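Local coordinates for protein CsuC (Acinetobacter baumannii, PDB 6FJY) that probably acts as the periplasmic chaperone of archaic chaperone-usher Csu pili, holding pilus subunits such as the tip adhesin CsuE before assembly, at residues K11-E16 with G130-S135; V37-Q42 with K84-R89; S53-S58 with L74-N79; A173-L178 with G195-N200. One frame throughout, in Å; residues are numbered along the deposited sequence.

Contact 1: K11-E16 with G130-S135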
loop_
_atom_site.group_PDB
_atom_site.type_symbol
_atom_site.label_atom_id
_atom_site.label_comp_id
_atom_site.label_asym_id
_atom_site.label_seq_id
_atom_site.Cartn_x
_atom_site.Cartn_y
_atom_site.Cartn_z
ATOM N N LYS A 11 -2.014 -2.867 7.129
ATOM C CA LYS A 11 -2.495 -2.927 8.502
ATOM C C LYS A 11 -3.723 -3.821 8.562
ATOM O O LYS A 11 -4.412 -4.030 7.559
ATOM C CB LYS A 11 -2.814 -1.544 9.097
ATOM C CG LYS A 11 -3.165 -0.431 8.114
ATOM C CD LYS A 11 -4.491 -0.610 7.416
ATOM C CE LYS A 11 -4.654 0.462 6.324
ATOM N NZ LYS A 11 -5.928 0.365 5.536
ATOM N N ILE A 12 -3.958 -4.367 9.753
ATOM C CA ILE A 12 -5.084 -5.244 10.057
ATOM C C ILE A 12 -5.893 -4.566 11.157
ATOM O O ILE A 12 -5.413 -4.427 12.289
ATOM C CB ILE A 12 -4.610 -6.632 10.505
ATOM C CG1 ILE A 12 -3.486 -7.124 9.590
ATOM C CG2 ILE A 12 -5.780 -7.618 10.513
ATOM C CD1 ILE A 12 -2.973 -8.516 9.920
ATOM N N GLU A 13 -7.107 -4.126 10.830
ATOM C CA GLU A 13 -7.916 -3.410 11.805
ATOM C C GLU A 13 -8.453 -4.372 12.867
ATOM O O GLU A 13 -8.347 -5.604 12.753
ATOM C CB GLU A 13 -9.055 -2.661 11.111
ATOM C CG GLU A 13 -8.594 -1.690 10.015
ATOM C CD GLU A 13 -7.914 -0.452 10.538
ATOM O OE1 GLU A 13 -7.908 -0.239 11.767
ATOM O OE2 GLU A 13 -7.390 0.318 9.708
ATOM N N ALA A 14 -9.036 -3.787 13.925
ATOM C CA ALA A 14 -9.492 -4.588 15.058
ATOM C C ALA A 14 -10.590 -5.564 14.657
ATOM O O ALA A 14 -10.636 -6.690 15.163
ATOM C CB ALA A 14 -9.973 -3.684 16.192
ATOM N N ASN A 15 -11.474 -5.166 13.744
ATOM C CA ASN A 15 -12.573 -6.030 13.325
ATOM C C ASN A 15 -12.236 -6.869 12.092
ATOM O O ASN A 15 -13.129 -7.510 11.528
ATOM C CB ASN A 15 -13.835 -5.204 13.063
ATOM C CG ASN A 15 -13.646 -4.156 11.984
ATOM O OD1 ASN A 15 -12.677 -4.181 11.224
ATOM N ND2 ASN A 15 -14.587 -3.226 11.909
ATOM N N GLU A 16 -10.982 -6.859 11.653
ATOM C CA GLU A 16 -10.517 -7.662 10.527
ATOM C C GLU A 16 -9.651 -8.807 11.034
ATOM O O GLU A 16 -8.765 -8.600 11.864
ATOM C CB GLU A 16 -9.722 -6.810 9.535
ATOM C CG GLU A 16 -10.533 -5.769 8.772
ATOM C CD GLU A 16 -9.659 -4.880 7.905
ATOM O OE1 GLU A 16 -8.420 -5.019 7.969
ATOM O OE2 GLU A 16 -10.208 -4.054 7.150
ATOM N N GLY A 130 -6.537 4.587 11.611
ATOM C CA GLY A 130 -6.922 5.946 11.302
ATOM C C GLY A 130 -6.899 6.297 9.831
ATOM O O GLY A 130 -7.162 7.457 9.489
ATOM N N LEU A 131 -6.573 5.350 8.951
ATOM C CA LEU A 131 -6.556 5.623 7.521
ATOM C C LEU A 131 -7.896 5.324 6.856
ATOM O O LEU A 131 -8.071 5.642 5.675
ATOM C CB LEU A 131 -5.442 4.808 6.836
ATOM C CG LEU A 131 -4.017 5.066 7.350
ATOM C CD1 LEU A 131 -2.971 4.512 6.412
ATOM C CD2 LEU A 131 -3.775 6.534 7.615
ATOM N N THR A 132 -8.844 4.742 7.588
ATOM C CA THR A 132 -10.198 4.526 7.110
ATOM C C THR A 132 -11.155 5.347 7.967
ATOM O O THR A 132 -10.843 5.712 9.107
ATOM C CB THR A 132 -10.595 3.040 7.154
ATOM O OG1 THR A 132 -10.789 2.625 8.510
ATOM C CG2 THR A 132 -9.498 2.181 6.551
ATOM N N GLU A 133 -12.328 5.640 7.401
ATOM C CA GLU A 133 -13.351 6.364 8.148
ATOM C C GLU A 133 -13.706 5.626 9.430
ATOM O O GLU A 133 -13.798 6.229 10.507
ATOM C CB GLU A 133 -14.594 6.572 7.278
ATOM N N GLU A 134 -13.901 4.309 9.333
ATOM C CA GLU A 134 -14.282 3.521 10.501
ATOM C C GLU A 134 -13.192 3.541 11.564
ATOM O O GLU A 134 -13.484 3.665 12.758
ATOM C CB GLU A 134 -14.607 2.087 10.083
ATOM C CG GLU A 134 -15.446 1.326 11.098
ATOM C CD GLU A 134 -15.980 0.011 10.554
ATOM O OE1 GLU A 134 -15.359 -0.550 9.625
ATOM O OE2 GLU A 134 -17.024 -0.458 11.056
ATOM N N SER A 135 -11.928 3.408 11.151
ATOM C CA SER A 135 -10.842 3.426 12.126
ATOM C C SER A 135 -10.612 4.827 12.676
ATOM O O SER A 135 -10.109 4.975 13.794
ATOM C CB SER A 135 -9.549 2.879 11.509
ATOM O OG SER A 135 -9.117 3.686 10.431
#
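E13 and K11 meet S135, T132 and L131 in a small van der Waals contact between largely polar side chains, with no polar bond between the segments, where the turn after strand 11-12 in the PapD-like N-terminal domain faces the start of helix 133-140. OE1 of E13 comes 3.5 Å from CB of S135. The backbone N of S129, just ahead of the segment, holds the same carboxylate, so S129 rather than S135 is its main polar partner. The E13 chain folds at chi2 (-72°), turning its head group toward the helix. K11 takes a similar share: CE meets CD1 of L131 at 4.4 Å and NZ passes 4.1 Å from CG2 of T132. T132 occupies the N-cap position, and its OG1 donates to OG of S135 at 2.8 Å, tying the cap to the first turn. At the margin, ND2 of N15 faces OE1 of E134 at 3.6 Å, with amide and carboxylate planes 65° apart. Residues E13 to E16 form a type I beta turn closed by E16 N to E13 O at 3.1 Å. Behind it, I12 bonds through its backbone to F121 and Y123 of strand 109-123, K11 and E13 lean on Y123, and L131 rests on I229.

Contact 2: V37-Q42 with K84-R89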
loop_
_atom_site.group_PDB
_atom_site.type_symbol
_atom_site.label_atom_id
_atom_site.label_comp_id
_atom_site.label_asym_id
_atom_site.label_seq_id
_atom_site.Cartn_x
_atom_site.Cartn_y
_atom_site.Cartn_z
ATOM N N VAL A 37 7.145 -12.870 8.540
ATOM C CA VAL A 37 6.642 -11.746 9.325
ATOM C C VAL A 37 7.285 -11.806 10.705
ATOM O O VAL A 37 7.165 -12.810 11.412
ATOM C CB VAL A 37 5.106 -11.729 9.430
ATOM C CG1 VAL A 37 4.637 -10.518 10.251
ATOM C CG2 VAL A 37 4.491 -11.692 8.054
ATOM N N PHE A 38 7.935 -10.723 11.090
ATOM C CA PHE A 38 8.643 -10.621 12.351
ATOM C C PHE A 38 7.944 -9.618 13.253
ATOM O O PHE A 38 7.359 -8.641 12.786
ATOM C CB PHE A 38 10.097 -10.187 12.130
ATOM C CG PHE A 38 10.930 -11.205 11.401
ATOM C CD1 PHE A 38 11.611 -12.191 12.100
ATOM C CD2 PHE A 38 11.014 -11.196 10.017
ATOM C CE1 PHE A 38 12.375 -13.127 11.433
ATOM C CE2 PHE A 38 11.780 -12.129 9.347
ATOM C CZ PHE A 38 12.455 -13.096 10.052
ATOM N N LYS A 39 7.999 -9.886 14.553
ATOM C CA LYS A 39 7.526 -8.927 15.529
ATOM C C LYS A 39 8.591 -7.857 15.707
ATOM O O LYS A 39 9.792 -8.142 15.677
ATOM C CB LYS A 39 7.211 -9.605 16.854
ATOM C CG LYS A 39 6.239 -8.831 17.728
ATOM C CD LYS A 39 5.620 -9.738 18.786
ATOM C CE LYS A 39 4.531 -9.023 19.583
ATOM N NZ LYS A 39 3.891 -9.935 20.589
ATOM N N TRP A 40 8.138 -6.615 15.834
ATOM C CA TRP A 40 8.987 -5.434 15.810
ATOM C C TRP A 40 8.810 -4.680 17.119
ATOM O O TRP A 40 7.695 -4.270 17.454
ATOM C CB TRP A 40 8.611 -4.570 14.609
ATOM C CG TRP A 40 9.338 -3.282 14.452
ATOM C CD1 TRP A 40 10.498 -2.905 15.041
ATOM C CD2 TRP A 40 8.923 -2.179 13.628
ATOM N NE1 TRP A 40 10.839 -1.629 14.639
ATOM C CE2 TRP A 40 9.888 -1.167 13.769
ATOM C CE3 TRP A 40 7.832 -1.963 12.784
ATOM C CZ2 TRP A 40 9.796 0.053 13.107
ATOM C CZ3 TRP A 40 7.731 -0.746 12.131
ATOM C CH2 TRP A 40 8.718 0.249 12.297
ATOM N N ASN A 41 9.905 -4.489 17.849
ATOM C CA ASN A 41 9.873 -3.749 19.100
ATOM C C ASN A 41 11.081 -2.838 19.138
ATOM O O ASN A 41 12.010 -2.980 18.340
ATOM C CB ASN A 41 9.857 -4.667 20.332
ATOM C CG ASN A 41 11.122 -5.511 20.466
ATOM O OD1 ASN A 41 12.142 -5.048 20.978
ATOM N ND2 ASN A 41 11.049 -6.762 20.022
ATOM N N GLN A 42 11.029 -1.845 20.018
ATOM C CA GLN A 42 12.194 -0.991 20.204
ATOM C C GLN A 42 12.689 -1.071 21.645
ATOM O O GLN A 42 12.907 -0.056 22.311
ATOM C CB GLN A 42 11.867 0.447 19.793
ATOM C CG GLN A 42 11.676 0.625 18.279
ATOM C CD GLN A 42 11.225 2.031 17.883
ATOM O OE1 GLN A 42 10.589 2.739 18.659
ATOM N NE2 GLN A 42 11.558 2.433 16.674
ATOM N N LYS A 84 -4.432 -1.772 21.776
ATOM C CA LYS A 84 -3.004 -1.873 21.518
ATOM C C LYS A 84 -2.708 -1.977 20.025
ATOM O O LYS A 84 -3.380 -2.707 19.283
ATOM C CB LYS A 84 -2.388 -3.073 22.256
ATOM C CG LYS A 84 -1.698 -2.697 23.576
ATOM C CD LYS A 84 -2.658 -2.015 24.550
ATOM C CE LYS A 84 -1.943 -1.303 25.697
ATOM N NZ LYS A 84 -2.901 -0.631 26.653
ATOM N N GLU A 85 -1.680 -1.244 19.610
ATOM C CA GLU A 85 -1.132 -1.311 18.263
ATOM C C GLU A 85 0.117 -2.191 18.279
ATOM O O GLU A 85 1.156 -1.794 18.820
ATOM C CB GLU A 85 -0.799 0.091 17.760
ATOM C CG GLU A 85 -0.167 0.110 16.375
ATOM C CD GLU A 85 0.248 1.482 15.959
ATOM O OE1 GLU A 85 1.243 1.993 16.529
ATOM O OE2 GLU A 85 -0.424 2.068 15.073
ATOM N N GLN A 86 0.018 -3.374 17.673
ATOM C CA GLN A 86 1.145 -4.296 17.554
ATOM C C GLN A 86 1.897 -4.041 16.251
ATOM O O GLN A 86 1.286 -3.895 15.182
ATOM C CB GLN A 86 0.691 -5.754 17.590
ATOM C CG GLN A 86 -0.091 -6.156 18.811
ATOM C CD GLN A 86 0.752 -6.225 20.074
ATOM O OE1 GLN A 86 1.979 -6.132 20.032
ATOM N NE2 GLN A 86 0.086 -6.387 21.206
ATOM N N SER A 87 3.218 -3.992 16.351
ATOM C CA SER A 87 4.091 -3.653 15.243
ATOM C C SER A 87 4.788 -4.907 14.738
ATOM O O SER A 87 5.168 -5.778 15.522
ATOM C CB SER A 87 5.122 -2.618 15.681
ATOM O OG SER A 87 4.469 -1.506 16.269
ATOM N N TYR A 88 4.942 -5.000 13.422
ATOM C CA TYR A 88 5.583 -6.138 12.790
ATOM C C TYR A 88 6.353 -5.634 11.577
ATOM O O TYR A 88 6.109 -4.531 11.080
ATOM C CB TYR A 88 4.560 -7.184 12.337
ATOM C CG TYR A 88 3.638 -7.690 13.403
ATOM C CD1 TYR A 88 2.464 -7.002 13.707
ATOM C CD2 TYR A 88 3.901 -8.873 14.078
ATOM C CE1 TYR A 88 1.596 -7.460 14.667
ATOM C CE2 TYR A 88 3.027 -9.344 15.043
ATOM C CZ TYR A 88 1.879 -8.626 15.336
ATOM O OH TYR A 88 1.016 -9.081 16.295
ATOM N N ARG A 89 7.250 -6.470 11.056
ATOM C CA ARG A 89 7.920 -6.188 9.789
ATOM C C ARG A 89 7.591 -7.333 8.855
ATOM O O ARG A 89 7.816 -8.498 9.203
ATOM C CB ARG A 89 9.438 -6.073 9.931
ATOM C CG ARG A 89 9.943 -4.948 10.849
ATOM C CD ARG A 89 9.646 -3.533 10.389
ATOM N NE ARG A 89 10.260 -3.190 9.119
ATOM C CZ ARG A 89 10.357 -1.950 8.658
ATOM N NH1 ARG A 89 9.891 -0.928 9.366
ATOM N NH2 ARG A 89 10.911 -1.731 7.479
#
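Three backbone hydrogen bonds join W40 and F38 to S87 and R89, pairing antiparallel strands 31-41 and 85-95 in the Ig-like beta sandwich of the PapD-type N-terminal domain. F38 and R89 form the hydrogen-bonded pair: F38 N reaches R89 O at 2.9 Å, nearly straight at 174°, and R89 N returns to F38 O at 2.8 Å. Farther along, W40 N meets S87 O at 3.1 Å. The strand segments run at 126°, well short of a flat antiparallel pair.

R89 bends back at chi2 and chi3, bringing its chain over one face of the W40 indole. There the guanidinium makes a cation-pi contact, with CZ of R89 4.7 Å from the centre of the six-membered ring. The two planes are 85° apart, so an edge of the guanidinium is what the indole face receives. Other bonds fix both groups: W40 NE1 goes to D47, while R89 NH2 bonds to OG of S117 and makes a salt bridge with the backbone of the other protein, probably its C-terminal carboxylate, as basic residues do in PapD-like chaperones.

K39 and Y88, a non-hydrogen-bonded pair, lie on the other side of the sheet and send their polar ends to E54. V37 packs CG1 against CB of Y88 at 3.9 Å. Over the indole, CD of R89 stands 3.4 Å above the ring plane, displaced toward the rim, in a CH-pi contact.

Contact 3: S53-S58 with L74-N79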
loop_
_atom_site.group_PDB
_atom_site.type_symbol
_atom_site.label_atom_id
_atom_site.label_comp_id
_atom_site.label_asym_id
_atom_site.label_seq_id
_atom_site.Cartn_x
_atom_site.Cartn_y
_atom_site.Cartn_z
ATOM N N SER A 53 4.295 -16.123 15.687
ATOM C CA SER A 53 3.183 -16.893 15.131
ATOM C C SER A 53 1.847 -16.164 15.218
ATOM O O SER A 53 0.802 -16.779 14.982
ATOM C CB SER A 53 3.072 -18.252 15.835
ATOM O OG SER A 53 4.311 -18.935 15.787
ATOM N N GLU A 54 1.850 -14.889 15.605
ATOM C CA GLU A 54 0.600 -14.153 15.780
ATOM C C GLU A 54 0.003 -13.766 14.438
ATOM O O GLU A 54 -1.225 -13.762 14.269
ATOM C CB GLU A 54 0.837 -12.901 16.623
ATOM C CG GLU A 54 1.492 -13.170 17.967
ATOM C CD GLU A 54 2.017 -11.896 18.616
ATOM O OE1 GLU A 54 1.925 -10.822 17.977
ATOM O OE2 GLU A 54 2.516 -11.967 19.763
ATOM N N ILE A 55 0.867 -13.391 13.494
ATOM C CA ILE A 55 0.498 -13.072 12.121
ATOM C C ILE A 55 1.160 -14.095 11.217
ATOM O O ILE A 55 2.393 -14.154 11.116
ATOM C CB ILE A 55 0.917 -11.647 11.733
ATOM C CG1 ILE A 55 0.227 -10.639 12.634
ATOM C CG2 ILE A 55 0.562 -11.377 10.287
ATOM C CD1 ILE A 55 -1.254 -10.800 12.622
ATOM N N ILE A 56 0.345 -14.895 10.551
ATOM C CA ILE A 56 0.847 -15.992 9.739
ATOM C C ILE A 56 0.683 -15.610 8.271
ATOM O O ILE A 56 -0.443 -15.357 7.822
ATOM C CB ILE A 56 0.136 -17.307 10.088
ATOM C CG1 ILE A 56 0.375 -17.603 11.576
ATOM C CG2 ILE A 56 0.706 -18.455 9.262
ATOM C CD1 ILE A 56 -0.218 -18.899 12.073
ATOM N N PRO A 57 1.768 -15.499 7.505
ATOM C CA PRO A 57 1.633 -15.203 6.068
ATOM C C PRO A 57 1.300 -16.459 5.295
ATOM O O PRO A 57 1.830 -17.542 5.564
ATOM C CB PRO A 57 3.019 -14.683 5.679
ATOM C CG PRO A 57 3.949 -15.433 6.621
ATOM C CD PRO A 57 3.179 -15.608 7.930
ATOM N N SER A 58 0.415 -16.304 4.315
ATOM C CA SER A 58 0.029 -17.403 3.444
ATOM C C SER A 58 0.089 -16.899 2.008
ATOM O O SER A 58 -0.656 -15.961 1.648
ATOM C CB SER A 58 -1.366 -17.914 3.804
ATOM O OG SER A 58 -1.753 -18.983 2.950
ATOM N N LEU A 74 -2.263 -12.125 5.138
ATOM C CA LEU A 74 -1.702 -11.945 6.475
ATOM C C LEU A 74 -2.833 -12.098 7.481
ATOM O O LEU A 74 -3.692 -11.219 7.590
ATOM C CB LEU A 74 -1.024 -10.589 6.617
ATOM C CG LEU A 74 0.012 -10.277 5.549
ATOM C CD1 LEU A 74 0.562 -8.898 5.755
ATOM C CD2 LEU A 74 1.123 -11.314 5.633
ATOM N N THR A 75 -2.828 -13.212 8.213
ATOM C CA THR A 75 -3.939 -13.610 9.070
ATOM C C THR A 75 -3.501 -13.651 10.529
ATOM O O THR A 75 -2.453 -14.227 10.850
ATOM C CB THR A 75 -4.487 -14.979 8.650
ATOM O OG1 THR A 75 -4.842 -14.941 7.267
ATOM C CG2 THR A 75 -5.725 -15.331 9.451
ATOM N N LYS A 76 -4.317 -13.059 11.408
ATOM C CA LYS A 76 -4.081 -13.115 12.850
ATOM C C LYS A 76 -4.409 -14.501 13.384
ATOM O O LYS A 76 -5.512 -15.011 13.168
ATOM C CB LYS A 76 -4.914 -12.073 13.593
ATOM C CG LYS A 76 -4.657 -10.669 13.173
ATOM C CD LYS A 76 -5.394 -9.661 14.035
ATOM C CE LYS A 76 -6.879 -9.828 14.023
ATOM N NZ LYS A 76 -7.478 -8.586 14.589
ATOM N N SER A 77 -3.446 -15.124 14.056
ATOM C CA SER A 77 -3.688 -16.433 14.657
ATOM C C SER A 77 -4.471 -16.327 15.953
ATOM O O SER A 77 -5.188 -17.264 16.327
ATOM C CB SER A 77 -2.365 -17.127 14.949
ATOM O OG SER A 77 -1.712 -16.443 16.011
ATOM N N VAL A 78 -4.304 -15.216 16.667
ATOM C CA VAL A 78 -4.954 -14.969 17.943
ATOM C C VAL A 78 -5.393 -13.510 17.954
ATOM O O VAL A 78 -4.986 -12.709 17.114
ATOM C CB VAL A 78 -4.024 -15.272 19.139
ATOM C CG1 VAL A 78 -3.571 -16.732 19.123
ATOM C CG2 VAL A 78 -2.819 -14.347 19.117
ATOM N N ASN A 79 -6.248 -13.172 18.914
ATOM C CA ASN A 79 -6.691 -11.795 19.070
ATOM C C ASN A 79 -5.736 -11.015 19.960
ATOM O O ASN A 79 -5.161 -11.546 20.912
ATOM C CB ASN A 79 -8.114 -11.756 19.618
ATOM C CG ASN A 79 -9.123 -12.287 18.613
ATOM O OD1 ASN A 79 -9.157 -11.844 17.463
ATOM N ND2 ASN A 79 -9.917 -13.272 19.026
#
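I56 and T75 form a hydrogen-bonded pair at the centre of an antiparallel register, flanked by the non-hydrogen-bonded pairs I55 with K76 and P57 with L74, and the strand segments meet at 148°. I56 N gives to T75 O at 2.9 Å, and T75 N answers to I56 O at 3.2 Å. Beyond the pairing the register is prolonged by S77, which grips the opposite loop twice. Its N donates to E54 O at 170°, and its hydroxyl donates to S53 O at 2.7 Å. Chi1 of 70° sets OG between the backbone N and the carbonyl carbon of S77, which brings the hydroxyl to O of S53.

On one side of the sheet lie I55, P57, L74 and K76. I55 and K76 run side by side in the same direction, CD1 of I55 reaching CG of K76 at 3.4 Å, and both also touch I12. CG2 of I55 meets CB of L74 at 4.1 Å, while CD2 of L74 rests on CB of P57 at 3.9 Å; P57 continues the layer onto I35 and V37. I56 and T75 point to the opposite side, where I56 is exposed and its CD1 lies 4.0 Å from CB of S77. The hairpin of strands 55-64 and 69-76 turns I55, L74 and K76 inward, with P57 partly covered, and leaves I56 outside, as in a sheet of an Ig-like sandwich.

Contact 4: A173-L178 with G195-N200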
loop_
_atom_site.group_PDB
_atom_site.type_symbol
_atom_site.label_atom_id
_atom_site.label_comp_id
_atom_site.label_asym_id
_atom_site.label_seq_id
_atom_site.Cartn_x
_atom_site.Cartn_y
_atom_site.Cartn_z
ATOM N N ALA A 173 4.818 6.923 15.576
ATOM C CA ALA A 173 5.147 8.121 14.827
ATOM C C ALA A 173 6.178 7.752 13.769
ATOM O O ALA A 173 7.142 7.040 14.065
ATOM C CB ALA A 173 5.698 9.220 15.739
ATOM N N ARG A 174 5.941 8.183 12.529
ATOM C CA ARG A 174 6.921 8.065 11.448
ATOM C C ARG A 174 7.411 9.485 11.166
ATOM O O ARG A 174 6.721 10.279 10.520
ATOM C CB ARG A 174 6.337 7.383 10.207
ATOM C CG ARG A 174 7.381 7.107 9.116
ATOM C CD ARG A 174 6.876 6.273 7.913
ATOM N NE ARG A 174 5.450 6.433 7.673
ATOM C CZ ARG A 174 4.553 5.458 7.773
ATOM N NH1 ARG A 174 4.921 4.232 8.106
ATOM N NH2 ARG A 174 3.274 5.715 7.555
ATOM N N LEU A 175 8.591 9.805 11.688
ATOM C CA LEU A 175 9.147 11.144 11.616
ATOM C C LEU A 175 10.098 11.255 10.436
ATOM O O LEU A 175 10.876 10.334 10.164
ATOM C CB LEU A 175 9.883 11.488 12.904
ATOM C CG LEU A 175 9.081 11.426 14.200
ATOM C CD1 LEU A 175 9.993 11.766 15.355
ATOM C CD2 LEU A 175 7.873 12.359 14.158
ATOM N N SER A 176 10.031 12.391 9.739
ATOM C CA SER A 176 10.833 12.623 8.540
ATOM C C SER A 176 11.856 13.727 8.774
ATOM O O SER A 176 13.060 13.463 8.743
ATOM C CB SER A 176 9.933 12.932 7.338
ATOM O OG SER A 176 9.092 14.046 7.587
ATOM N N ALA A 177 11.422 14.966 8.992
ATOM C CA ALA A 177 12.332 16.092 9.153
ATOM C C ALA A 177 12.159 16.667 10.550
ATOM O O ALA A 177 11.033 16.871 11.008
ATOM C CB ALA A 177 12.085 17.171 8.096
ATOM N N LEU A 178 13.278 16.945 11.219
ATOM C CA LEU A 178 13.289 17.408 12.596
ATOM C C LEU A 178 13.789 18.859 12.660
ATOM O O LEU A 178 13.489 19.660 11.757
ATOM C CB LEU A 178 14.120 16.433 13.431
ATOM C CG LEU A 178 13.575 15.033 13.750
ATOM C CD1 LEU A 178 13.722 14.081 12.569
ATOM C CD2 LEU A 178 14.294 14.457 14.952
ATOM N N GLY A 195 12.319 8.168 10.546
ATOM C CA GLY A 195 12.583 7.533 11.816
ATOM C C GLY A 195 11.299 7.083 12.474
ATOM O O GLY A 195 10.335 7.849 12.558
ATOM N N TYR A 196 11.286 5.855 12.980
ATOM C CA TYR A 196 10.122 5.277 13.633
ATOM C C TYR A 196 10.301 5.386 15.139
ATOM O O TYR A 196 11.364 5.044 15.666
ATOM C CB TYR A 196 9.931 3.813 13.253
ATOM C CG TYR A 196 9.171 3.574 11.971
ATOM C CD1 TYR A 196 7.768 3.571 11.950
ATOM C CD2 TYR A 196 9.853 3.350 10.782
ATOM C CE1 TYR A 196 7.074 3.365 10.756
ATOM C CE2 TYR A 196 9.174 3.147 9.594
ATOM C CZ TYR A 196 7.787 3.146 9.582
ATOM O OH TYR A 196 7.135 2.929 8.398
ATOM N N VAL A 197 9.286 5.920 15.818
ATOM C CA VAL A 197 9.177 5.826 17.269
ATOM C C VAL A 197 7.897 5.051 17.554
ATOM O O VAL A 197 6.790 5.591 17.467
ATOM C CB VAL A 197 9.176 7.197 17.946
ATOM C CG1 VAL A 197 9.302 7.038 19.446
ATOM C CG2 VAL A 197 10.316 8.037 17.410
ATOM N N LEU A 198 8.045 3.781 17.899
ATOM C CA LEU A 198 6.899 2.923 18.121
ATOM C C LEU A 198 6.151 3.343 19.385
ATOM O O LEU A 198 6.692 4.002 20.278
ATOM C CB LEU A 198 7.346 1.462 18.220
ATOM C CG LEU A 198 7.887 0.812 16.941
ATOM C CD1 LEU A 198 8.336 -0.597 17.225
ATOM C CD2 LEU A 198 6.835 0.806 15.809
ATOM N N SER A 199 4.886 2.932 19.445
ATOM C CA SER A 199 4.028 3.219 20.590
ATOM C C SER A 199 4.626 2.681 21.885
ATOM O O SER A 199 5.136 1.556 21.940
ATOM C CB SER A 199 2.657 2.589 20.370
ATOM O OG SER A 199 2.795 1.185 20.382
ATOM N N ASN A 200 4.539 3.485 22.942
ATOM C CA ASN A 200 5.008 3.088 24.269
ATOM C C ASN A 200 6.449 2.584 24.212
ATOM O O ASN A 200 6.795 1.534 24.758
ATOM C CB ASN A 200 4.078 2.043 24.887
ATOM C CG ASN A 200 2.614 2.453 24.830
ATOM O OD1 ASN A 200 2.158 3.286 25.611
ATOM N ND2 ASN A 200 1.868 1.844 23.918
#
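A173 pairs with V197 and L175 with G195 through backbone hydrogen bonds in both directions, and the non-hydrogen-bonded pair R174 with Y196 lies between them. A173 N reaches V197 O at 3.0 Å, and L175 N reaches G195 O at 2.8 Å.

The polar side-chain contact belongs to R174 and Y196, which lie side by side and point the same way. NH1 of R174 donates to OH of Y196 at 2.6 Å, the oxygen lying close to the guanidinium plane. The guanidinium and ring planes stand 87° apart. NH2 of R174 goes on to S226 O, and the Y196 hydroxyl also bonds to the backbone of the other protein in the complex, so the Y196 hydroxyl lies at the interface.

CH-pi and apolar contacts make up the rest. With CG of R174 anti to its own N (chi1 -174°), that methylene lies over one face of the Y196 ring, 4.2 Å from its centroid, as a CH-pi contact. On the reverse side, CD1 of L175 meets CG2 of V197 at 4.3 Å, and both rest on L149 and L165. The arrangement is a short two-stranded antiparallel sheet whose apolar side packs on strands 149-154 and 162-167, as sheets do in a beta sandwich.

How the contacts relate
Contacts 1, 2 and 3 all reach the same sheet system of the N-terminal domain, whereas contact 4 belongs to a separate small sheet. Contact 3 is nested within the loop closed by contact 2, and both within that of contact 1. Contacts 2 and 3, centres 12 Å apart, are joined through E54 of contact 3, whose OE2 forms a salt bridge with K39 NZ of contact 2 at 2.6 Å. Contacts 2 and 4, centres about 14 Å apart, meet where Q42 NE2 lies 2.8 Å from Y196 O and the W40 and Y196 rings meet edge-to-face. R89 and Y196, which also touch each other, both reach the partner protein there. Contacts 3 and 4 stay about 12 Å apart at their nearest atoms.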